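PDB 3H0N: uncharacterized protein DUF1470 from Jannaschia sp. CCS1, which is of unknown function but carries a zinc finger of the treble-clef type beside a helical ABATE domain and possibly acts as a transcription regulator. Local coordinates for residues Ile147-Cys153 and Gln167-Cys173; Leu92-Ala98 and Pro123-Ala127. All blocks are in the same frame, centred on the assembly; numbering follows the deposited sequence. Where two conformers were deposited one is given.

Interaction 1. Residues Ile147-Cys153 and Gln167-Cys173; sequences ICNAHRC and QYCSLAC. With NA (sodium ion), chain D; ZN (zinc ion), chain B.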
loop_
_atom_site.group_PDB
_atom_site.type_symbol
_atom_site.label_atom_id
_atom_site.label_comp_id
_atom_site.label_asym_id
_atom_site.label_seq_id
_atom_site.Cartn_x
_atom_site.Cartn_y
_atom_site.Cartn_z
ATOM N N ILE A 147 5.856 -11.356 -20.632
ATOM C CA ILE A 147 5.029 -11.609 -21.820
ATOM C C ILE A 147 5.219 -13.086 -22.170
ATOM O O ILE A 147 6.328 -13.600 -22.191
ATOM C CB ILE A 147 5.464 -10.767 -23.037
ATOM C CG1 ILE A 147 5.623 -9.300 -22.680
ATOM C CG2 ILE A 147 4.434 -10.903 -24.246
ATOM C CD1 ILE A 147 4.417 -8.679 -22.211
ATOM N N CYS A 148 4.115 -13.809 -22.351
ATOM C CA CYS A 148 4.142 -15.254 -22.551
ATOM C C CYS A 148 5.159 -15.683 -23.613
ATOM O O CYS A 148 5.187 -15.137 -24.730
ATOM C CB CYS A 148 2.782 -15.775 -22.954
ATOM S SG CYS A 148 2.649 -17.542 -22.838
ATOM N N ASN A 149 5.915 -16.701 -23.283
ATOM C CA ASN A 149 6.915 -17.253 -24.222
ATOM C C ASN A 149 6.333 -18.228 -25.228
ATOM O O ASN A 149 7.052 -18.689 -26.125
ATOM C CB ASN A 149 8.076 -17.885 -23.453
ATOM C CG ASN A 149 9.119 -16.866 -23.010
ATOM O OD1 ASN A 149 9.076 -15.655 -23.376
ATOM N ND2 ASN A 149 10.190 -17.404 -22.410
ATOM N N ALA A 150 5.064 -18.587 -25.120
ATOM C CA ALA A 150 4.524 -19.574 -26.036
ATOM C C ALA A 150 4.337 -18.967 -27.426
ATOM O O ALA A 150 4.182 -17.757 -27.579
ATOM C CB ALA A 150 3.171 -20.140 -25.503
ATOM N N HIS A 151 4.326 -19.834 -28.419
ATOM C CA HIS A 151 4.058 -19.421 -29.793
ATOM C C HIS A 151 2.668 -18.852 -29.924
ATOM O O HIS A 151 1.651 -19.430 -29.452
ATOM C CB HIS A 151 4.242 -20.631 -30.714
ATOM C CG HIS A 151 3.891 -20.388 -32.161
ATOM N ND1 HIS A 151 4.698 -19.638 -32.988
ATOM C CD2 HIS A 151 2.853 -20.817 -32.924
ATOM C CE1 HIS A 151 4.168 -19.634 -34.204
ATOM N NE2 HIS A 151 3.058 -20.337 -34.197
ATOM N N ARG A 152 2.574 -17.705 -30.608
ATOM C CA ARG A 152 1.300 -17.012 -30.769
ATOM C C ARG A 152 0.550 -16.868 -29.438
ATOM O O ARG A 152 -0.659 -17.143 -29.306
ATOM C CB ARG A 152 0.435 -17.639 -31.864
ATOM C CG ARG A 152 0.966 -17.386 -33.222
ATOM C CD ARG A 152 0.045 -17.914 -34.289
ATOM N NE ARG A 152 0.612 -17.618 -35.585
ATOM C CZ ARG A 152 0.036 -17.867 -36.744
ATOM N NH1 ARG A 152 -1.149 -18.445 -36.791
ATOM N NH2 ARG A 152 0.660 -17.505 -37.847
ATOM N N CYS A 153 1.301 -16.395 -28.448
ATOM C CA CYS A 153 0.672 -15.859 -27.246
ATOM C C CYS A 153 1.452 -14.670 -26.777
ATOM O O CYS A 153 2.637 -14.825 -26.460
ATOM C CB CYS A 153 0.603 -16.886 -26.154
ATOM S SG CYS A 153 -0.404 -16.317 -24.743
ATOM N N GLN A 167 7.753 -18.632 -17.270
ATOM C CA GLN A 167 7.940 -18.266 -18.684
ATOM C C GLN A 167 6.627 -18.074 -19.423
ATOM O O GLN A 167 6.621 -17.469 -20.489
ATOM C CB GLN A 167 8.759 -19.373 -19.412
ATOM C CG GLN A 167 10.179 -19.523 -18.859
ATOM C CD GLN A 167 11.012 -20.655 -19.489
ATOM O OE1 GLN A 167 10.493 -21.671 -19.955
ATOM N NE2 GLN A 167 12.324 -20.461 -19.497
ATOM N N TYR A 168 5.538 -18.642 -18.909
ATOM C CA TYR A 168 4.272 -18.761 -19.614
ATOM C C TYR A 168 3.162 -18.148 -18.816
ATOM O O TYR A 168 3.169 -18.187 -17.572
ATOM C CB TYR A 168 3.955 -20.241 -19.984
ATOM C CG TYR A 168 5.071 -20.884 -20.812
ATOM C CD1 TYR A 168 5.319 -20.469 -22.105
ATOM C CD2 TYR A 168 5.933 -21.825 -20.289
ATOM C CE1 TYR A 168 6.359 -21.001 -22.829
ATOM C CE2 TYR A 168 6.981 -22.346 -21.017
ATOM C CZ TYR A 168 7.182 -21.934 -22.275
ATOM O OH TYR A 168 8.223 -22.413 -23.055
ATOM N N CYS A 169 2.164 -17.637 -19.521
ATOM C CA CYS A 169 1.097 -16.837 -18.918
ATOM C C CYS A 169 0.092 -17.655 -18.145
ATOM O O CYS A 169 -0.702 -17.093 -17.399
ATOM C CB CYS A 169 0.313 -16.038 -19.960
ATOM S SG CYS A 169 -0.709 -17.070 -21.075
ATOM N N SER A 170 0.094 -18.974 -18.347
ATOM C CA SER A 170 -0.994 -19.825 -17.929
ATOM C C SER A 170 -0.614 -21.259 -17.944
ATOM O O SER A 170 0.308 -21.673 -18.634
ATOM C CB SER A 170 -2.181 -19.667 -18.847
ATOM O OG SER A 170 -1.905 -20.027 -20.163
ATOM N N LEU A 171 -1.386 -22.043 -17.204
ATOM C CA LEU A 171 -1.236 -23.484 -17.275
ATOM C C LEU A 171 -1.532 -23.974 -18.688
ATOM O O LEU A 171 -0.902 -24.895 -19.198
ATOM C CB LEU A 171 -2.138 -24.139 -16.219
ATOM C CG LEU A 171 -2.111 -25.646 -16.155
ATOM C CD1 LEU A 171 -0.727 -26.180 -15.915
ATOM C CD2 LEU A 171 -3.121 -26.110 -15.052
ATOM N N ALA A 172 -2.452 -23.311 -19.390
ATOM C CA ALA A 172 -2.789 -23.672 -20.730
ATOM C C ALA A 172 -1.557 -23.639 -21.636
ATOM O O ALA A 172 -1.234 -24.587 -22.335
ATOM C CB ALA A 172 -3.923 -22.755 -21.261
ATOM N N CYS A 173 -0.807 -22.534 -21.597
ATOM C CA CYS A 173 0.381 -22.415 -22.414
ATOM C C CYS A 173 1.501 -23.317 -21.924
ATOM O O CYS A 173 2.216 -23.899 -22.720
ATOM C CB CYS A 173 0.828 -20.946 -22.490
ATOM S SG CYS A 173 -0.305 -19.889 -23.458
HETATM NA NA NA D . 4.747 -15.479 -27.058
HETATM ZN ZN ZN B . 0.353 -17.726 -23.046
HETATM O O HOH W 1 8.152 -14.872 -20.582
HETATM O O HOH W 2 7.981 -22.010 -26.097
HETATM O O HOH W 3 6.915 -15.926 -27.782
HETATM O O HOH W 4 4.045 -14.940 -29.276
HETATM O O HOH W 5 5.186 -12.823 -27.643
#

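Interaction 2. Residues Leu92-Ala98 and Pro123-Ala127; sequences LLRKHPA and PMWTA. With NA (sodium ion), chain E.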
loop_
_atom_site.group_PDB
_atom_site.type_symbol
_atom_site.label_atom_id
_atom_site.label_comp_id
_atom_site.label_asym_id
_atom_site.label_seq_id
_atom_site.Cartn_x
_atom_site.Cartn_y
_atom_site.Cartn_z
ATOM N N LEU A 92 -1.839 8.976 -14.275
ATOM C CA LEU A 92 -3.153 8.393 -13.941
ATOM C C LEU A 92 -3.561 8.652 -12.490
ATOM O O LEU A 92 -4.733 8.932 -12.217
ATOM C CB LEU A 92 -3.197 6.900 -14.252
ATOM C CG LEU A 92 -3.014 6.541 -15.716
ATOM C CD1 LEU A 92 -2.909 5.047 -15.779
ATOM C CD2 LEU A 92 -4.183 7.107 -16.539
ATOM N N LEU A 93 -2.592 8.578 -11.588
ATOM C CA LEU A 93 -2.838 8.811 -10.165
ATOM C C LEU A 93 -3.186 10.283 -9.900
ATOM O O LEU A 93 -4.001 10.592 -9.031
ATOM C CB LEU A 93 -1.631 8.359 -9.319
ATOM C CG LEU A 93 -1.475 6.828 -9.339
ATOM C CD1 LEU A 93 -0.046 6.439 -8.926
ATOM C CD2 LEU A 93 -2.575 6.167 -8.491
ATOM N N ARG A 94 -2.580 11.195 -10.661
ATOM C CA ARG A 94 -2.942 12.612 -10.588
ATOM C C ARG A 94 -4.336 12.875 -11.210
ATOM O O ARG A 94 -5.206 13.526 -10.612
ATOM C CB ARG A 94 -1.904 13.463 -11.293
ATOM C CG ARG A 94 -0.677 13.656 -10.452
ATOM C CD ARG A 94 0.110 14.825 -11.014
ATOM N NE ARG A 94 0.697 14.439 -12.284
ATOM C CZ ARG A 94 1.855 13.785 -12.410
ATOM N NH1 ARG A 94 2.583 13.476 -11.353
ATOM N NH2 ARG A 94 2.302 13.482 -13.603
ATOM N N LYS A 95 -4.570 12.300 -12.376
ATOM C CA LYS A 95 -5.810 12.571 -13.127
ATOM C C LYS A 95 -7.068 12.078 -12.436
ATOM O O LYS A 95 -8.109 12.721 -12.521
ATOM C CB LYS A 95 -5.690 11.975 -14.508
ATOM C CG LYS A 95 -6.892 12.139 -15.392
ATOM C CD LYS A 95 -6.570 11.628 -16.791
ATOM C CE LYS A 95 -7.707 11.898 -17.735
ATOM N NZ LYS A 95 -7.331 11.546 -19.149
ATOM N N HIS A 96 -6.967 10.944 -11.750
ATOM C CA HIS A 96 -8.107 10.235 -11.189
ATOM C C HIS A 96 -8.061 10.239 -9.655
ATOM O O HIS A 96 -7.007 10.440 -9.104
ATOM C CB HIS A 96 -8.157 8.832 -11.756
ATOM C CG HIS A 96 -8.355 8.820 -13.226
ATOM N ND1 HIS A 96 -9.531 9.245 -13.796
ATOM C CD2 HIS A 96 -7.513 8.534 -14.242
ATOM C CE1 HIS A 96 -9.429 9.167 -15.115
ATOM N NE2 HIS A 96 -8.219 8.731 -15.410
ATOM N N PRO A 97 -9.211 10.027 -8.991
ATOM C CA PRO A 97 -9.255 10.106 -7.529
ATOM C C PRO A 97 -8.558 8.929 -6.865
ATOM O O PRO A 97 -9.091 7.828 -6.820
ATOM C CB PRO A 97 -10.775 10.155 -7.215
ATOM C CG PRO A 97 -11.447 10.497 -8.519
ATOM C CD PRO A 97 -10.566 9.983 -9.591
ATOM N N ALA A 98 -7.390 9.214 -6.272
ATOM C CA ALA A 98 -6.562 8.183 -5.688
ATOM C C ALA A 98 -6.338 8.344 -4.173
ATOM O O ALA A 98 -5.561 7.585 -3.599
ATOM C CB ALA A 98 -5.248 8.087 -6.430
ATOM N N PRO A 123 -12.949 6.087 -13.471
ATOM C CA PRO A 123 -11.876 6.705 -12.670
ATOM C C PRO A 123 -11.442 5.895 -11.456
ATOM O O PRO A 123 -10.255 5.825 -11.164
ATOM C CB PRO A 123 -12.490 8.045 -12.274
ATOM C CG PRO A 123 -13.366 8.380 -13.427
ATOM C CD PRO A 123 -14.014 7.066 -13.794
HETATM N N MSE A 124 -12.393 5.270 -10.762
HETATM C CA MSE A 124 -12.064 4.428 -9.609
HETATM C C MSE A 124 -11.138 3.282 -10.010
HETATM O O MSE A 124 -10.108 3.041 -9.366
HETATM C CB MSE A 124 -13.325 3.844 -8.937
HETATM C CG MSE A 124 -13.081 2.615 -8.062
HETATM SE SE MSE A 124 -14.825 1.864 -7.555
HETATM C CE MSE A 124 -14.305 0.224 -6.709
ATOM N N TRP A 125 -11.534 2.551 -11.049
ATOM C CA TRP A 125 -10.743 1.385 -11.487
ATOM C C TRP A 125 -9.410 1.805 -12.082
ATOM O O TRP A 125 -8.430 1.098 -11.886
ATOM C CB TRP A 125 -11.578 0.463 -12.385
ATOM C CG TRP A 125 -12.512 -0.351 -11.544
ATOM C CD1 TRP A 125 -13.825 -0.148 -11.355
ATOM C CD2 TRP A 125 -12.118 -1.402 -10.661
ATOM N NE1 TRP A 125 -14.315 -1.059 -10.421
ATOM C CE2 TRP A 125 -13.274 -1.830 -9.976
ATOM C CE3 TRP A 125 -10.903 -2.032 -10.398
ATOM C CZ2 TRP A 125 -13.241 -2.859 -9.021
ATOM C CZ3 TRP A 125 -10.883 -3.045 -9.450
ATOM C CH2 TRP A 125 -12.024 -3.442 -8.782
ATOM N N THR A 126 -9.338 2.976 -12.701
ATOM C CA THR A 126 -8.075 3.521 -13.155
ATOM C C THR A 126 -7.145 3.747 -11.983
ATOM O O THR A 126 -5.971 3.346 -12.029
ATOM C CB THR A 126 -8.274 4.813 -13.955
ATOM O OG1 THR A 126 -9.103 4.530 -15.087
ATOM C CG2 THR A 126 -6.927 5.336 -14.447
ATOM N N ALA A 127 -7.626 4.364 -10.908
ATOM C CA ALA A 127 -6.804 4.589 -9.728
ATOM C C ALA A 127 -6.378 3.309 -9.059
ATOM O O ALA A 127 -5.219 3.192 -8.609
ATOM C CB ALA A 127 -7.587 5.488 -8.718
HETATM NA NA NA E . -5.707 12.248 -8.386
HETATM O O HOH W 6 -5.952 11.744 -6.134
HETATM O O HOH W 7 -4.231 14.119 -7.522
HETATM O O HOH W 8 -7.633 13.596 -8.259
#

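Interaction 1. Residues Ile147-Cys153 and Gln167-Cys173
Cys148 and Cys153 from the loop after strand 145-147 meet Cys169 and Cys173 around one zinc ion, each SG 2.3 Å from the metal. The four sulfurs stand about 3.8 Å apart wherever they meet across the segments, as corners of a tetrahedron. With chi1 at -166° Cys148 SG swings away from its own N toward the zinc, and it also accepts two backbone N-H groups: Cys169 N at 3.4 Å, across the contact, and Ala150 N at 3.5 Å, from its own loop. These two bonds help to set the sulfur's orientation, along with the zinc, and probably draw off some of its negative charge. The first cysteine pair lies in the knuckle that links antiparallel strands 145-147 and 156-158, while Cys169 comes just before the N-cap and Cys173 from the first turn of helix 171-180, the layout of a treble-clef zinc finger and here the CGNR finger. Ser170 N-caps that helix, its OG accepting from Cys173 N at 3.1 Å and so positioning the fourth ligand. Next to the zinc site, Asn149 N donates to Gln167 O at 3.0 Å, and a water bridges Gln167 O and Ile147 O. The Tyr168 ring turns its edge to Cys148 SG and Ala150 N. Behind the knuckle a sodium ion gathers the carbonyl oxygens of Cys148, Ala150 and Cys153 and three waters. Ala150 CB packs on Cys173 CB, and the side chain of Cys173 touches Arg28 of another loop.

Interaction 2. Residues Leu92-Ala98 and Pro123-Ala127
A sodium-bound helix end packs here against a second helix of the helical domain: His96, the first residue to leave helix 82-95, sets its imidazole against Pro123 and Thr126 of helix 121-138. Thr126 CB sits over one face of the ring, 4.1 Å from its centroid and 24° off the normal, a CH-pi contact, while its methyl CG2 presses closer to the rim at His96 CD2, 3.3 Å away. Thr126 CG2 lies anti to the backbone N, which leaves OG1 to turn back to Val122 O within its own helix. The opposite face of the imidazole is covered by Lys95 CG. Pro123 CB approaches His96 ND1 obliquely at 3.5 Å and also touches Pro97 CD at 3.8 Å, the two prolines lying side by side. Farther along, Ala127 CB abuts the carbonyl oxygen of Pro97 at 3.4 Å, and the Leu92 and Thr126 side chains cross at about a right angle, with CD2 meeting CG2. The sodium takes the carbonyl oxygens of Leu93, Arg94 and His96 plus three waters, one of which accepts from Ala98 N, which probably steadies the turn that presents His96 and Pro97. Leu69 and Leu66 of helix 58-78 reach Leu92 and Thr126; Ala130, farther along helix 121-138, meets Leu92 and Leu93; and Leu93 and Ala98, the latter leading into strand 101-104, pack on Pro100 of the second subunit.

Following the chain from the N terminus, interaction 2 comes first: the end of helix 82-95 meets the early part of helix 121-138, closing a loop of 24 residues that contains the hairpin of strands 101-104 and 110-113. Helix 121-138 then leads on to the zinc finger, where interaction 1 closes a shorter loop of 13 residues holding strand 156-158. The two loops lie in series, neither nesting nor crossing. Their centres are 30 Å apart, on opposite sides of the chain's centre, and their nearest atoms about 17 Å apart. Interaction 2 joins helices within the larger domain, whereas interaction 1 links knuckle and helix of the finger through zinc.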